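PDB 1BKP: thymidylate synthase 1 from Bacillus subtilis, which catalyses the reductive methylation of dUMP to dTMP, with 5,10-methylenetetrahydrofolate as methyl donor and reductant, supplying a precursor for DNA synthesis. Local coordinates for residues Q76-D81 against K122-D127. Residues are numbered along the deposited sequence; the frame is centred on the assembly and turned at random.
Sequences QLKSND and KVDQVD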
loop_
_atom_site.group_PDB
_atom_site.type_symbol
_atom_site.label_atom_id
_atom_site.label_comp_id
_atom_site.label_asym_id
_atom_site.label_seq_id
_atom_site.Cartn_x
_atom_site.Cartn_y
_atom_site.Cartn_z
ATOM N N GLN A 76 20.363 3.447 5.515
ATOM C CA GLN A 76 21.550 4.289 5.472
ATOM C C GLN A 76 22.719 3.544 4.863
ATOM O O GLN A 76 23.274 3.995 3.858
ATOM C CB GLN A 76 21.931 4.788 6.872
ATOM C CG GLN A 76 22.950 5.884 6.786
ATOM C CD GLN A 76 23.542 6.127 8.135
ATOM O OE1 GLN A 76 24.120 5.230 8.693
ATOM N NE2 GLN A 76 23.297 7.320 8.725
ATOM N N LEU A 77 23.064 2.359 5.389
ATOM C CA LEU A 77 24.158 1.596 4.802
ATOM C C LEU A 77 23.619 0.918 3.542
ATOM O O LEU A 77 24.393 0.516 2.636
ATOM C CB LEU A 77 24.650 0.507 5.789
ATOM C CG LEU A 77 24.947 0.954 7.257
ATOM C CD1 LEU A 77 25.702 -0.221 8.030
ATOM C CD2 LEU A 77 25.666 2.187 7.352
ATOM N N LYS A 78 22.313 0.664 3.487
ATOM C CA LYS A 78 21.707 -0.015 2.318
ATOM C C LYS A 78 22.438 -1.293 2.086
ATOM O O LYS A 78 22.842 -1.631 0.938
ATOM C CB LYS A 78 21.773 0.894 1.064
ATOM C CG LYS A 78 20.838 2.068 1.195
ATOM C CD LYS A 78 20.966 3.232 0.118
ATOM C CE LYS A 78 22.151 4.110 0.308
ATOM N NZ LYS A 78 22.133 5.415 -0.504
ATOM N N SER A 79 22.537 -2.108 3.122
ATOM C CA SER A 79 23.364 -3.309 2.981
ATOM C C SER A 79 22.547 -4.575 3.104
ATOM O O SER A 79 21.581 -4.571 3.853
ATOM C CB SER A 79 24.437 -3.305 4.130
ATOM O OG SER A 79 24.795 -4.630 4.551
ATOM N N ASN A 80 22.929 -5.651 2.419
ATOM C CA ASN A 80 22.187 -6.874 2.575
ATOM C C ASN A 80 23.124 -7.866 3.310
ATOM O O ASN A 80 22.857 -9.032 3.330
ATOM C CB ASN A 80 21.797 -7.471 1.202
ATOM C CG ASN A 80 22.970 -7.841 0.372
ATOM O OD1 ASN A 80 24.087 -7.436 0.635
ATOM N ND2 ASN A 80 22.711 -8.501 -0.688
ATOM N N ASP A 81 24.194 -7.360 3.931
ATOM C CA ASP A 81 25.178 -8.252 4.580
ATOM C C ASP A 81 24.917 -8.349 6.065
ATOM O O ASP A 81 25.108 -7.393 6.782
ATOM C CB ASP A 81 26.581 -7.739 4.336
ATOM C CG ASP A 81 27.670 -8.559 5.051
ATOM O OD1 ASP A 81 27.431 -9.640 5.562
ATOM O OD2 ASP A 81 28.798 -8.085 5.114
ATOM N N LYS A 122 23.358 8.073 -12.078
ATOM C CA LYS A 122 22.396 6.985 -11.785
ATOM C C LYS A 122 22.393 7.035 -10.279
ATOM O O LYS A 122 23.451 7.061 -9.660
ATOM C CB LYS A 122 22.896 5.614 -12.226
ATOM C CG LYS A 122 22.726 5.373 -13.679
ATOM C CD LYS A 122 21.301 5.134 -14.058
ATOM C CE LYS A 122 21.234 4.912 -15.571
ATOM N NZ LYS A 122 19.973 4.275 -16.034
ATOM N N VAL A 123 21.220 6.993 -9.687
ATOM C CA VAL A 123 21.118 7.178 -8.256
ATOM C C VAL A 123 20.134 6.088 -7.757
ATOM O O VAL A 123 19.341 5.604 -8.548
ATOM C CB VAL A 123 20.577 8.652 -8.225
ATOM C CG1 VAL A 123 19.060 8.811 -8.016
ATOM C CG2 VAL A 123 21.583 9.631 -7.687
ATOM N N ASP A 124 20.171 5.771 -6.454
ATOM C CA ASP A 124 19.267 4.746 -5.868
ATOM C C ASP A 124 17.953 5.399 -5.345
ATOM O O ASP A 124 17.747 6.648 -5.407
ATOM C CB ASP A 124 20.039 3.916 -4.785
ATOM C CG ASP A 124 20.461 4.749 -3.577
ATOM O OD1 ASP A 124 19.698 5.661 -3.106
ATOM O OD2 ASP A 124 21.600 4.530 -3.113
ATOM N N GLN A 125 17.074 4.580 -4.782
ATOM C CA GLN A 125 15.801 5.098 -4.306
ATOM C C GLN A 125 15.883 6.085 -3.199
ATOM O O GLN A 125 15.025 6.927 -3.063
ATOM C CB GLN A 125 14.944 3.910 -3.814
ATOM C CG GLN A 125 14.422 2.982 -4.961
ATOM C CD GLN A 125 13.400 1.977 -4.401
ATOM O OE1 GLN A 125 12.360 2.414 -3.809
ATOM N NE2 GLN A 125 13.711 0.670 -4.472
ATOM N N VAL A 126 16.864 5.946 -2.320
ATOM C CA VAL A 126 16.925 6.833 -1.184
ATOM C C VAL A 126 17.450 8.230 -1.654
ATOM O O VAL A 126 16.846 9.252 -1.321
ATOM C CB VAL A 126 17.846 6.255 -0.100
ATOM C CG1 VAL A 126 17.981 7.235 1.070
ATOM C CG2 VAL A 126 17.328 4.876 0.375
ATOM N N ASP A 127 18.548 8.277 -2.424
ATOM C CA ASP A 127 19.017 9.581 -2.911
ATOM C C ASP A 127 18.032 10.228 -3.862
ATOM O O ASP A 127 17.853 11.460 -3.825
ATOM C CB ASP A 127 20.361 9.403 -3.607
ATOM C CG ASP A 127 21.487 9.101 -2.612
ATOM O OD1 ASP A 127 21.410 9.554 -1.432
ATOM O OD2 ASP A 127 22.379 8.338 -3.021
#
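A salt-bridge network built on a helix N-cap joins Lys-78, in the loop after helix 64-75 of the thymidylate synthase fold, to Asp-124 and Asp-127 at the start of helix 125-135. Lys-78 is the first residue beyond helix 64-75 to abandon helical backbone angles, with a positive phi. Its side chain and that of Asp-124 approach from opposite directions, and Lys-78 NZ donates to Asp-124 OD2 at 2.8 Å. The ammonium meets that oxygen on its syn side, 19° out of the carboxylate plane. The bond to Asp-127 OD2 is a long salt bridge, with Lys-78 NZ 3.9 Å away.

Asp-124 divides its carboxylate between two tasks. With CG set between its backbone N and carbonyl carbon (chi1 65°), Asp-124 OD1 turns back to the helix start and accepts from Asp-127 N at 2.9 Å, nearly straight at 170°; the bond from Val-126 N is weak. OD2 faces two cations, since Lys-114 also forms a salt bridge with it, an environment that would be expected to stabilise the carboxylate anion. Tyr-254 OH is hydrogen-bonded to both Lys-78 NZ and Asp-127 OD1, tying the lysine to the second acid. Leu-111 of helix 108-112 touches both Lys-78 and Val-126, whose apolar contact brings Lys-78 CD within 4.0 Å of Val-126 CG2.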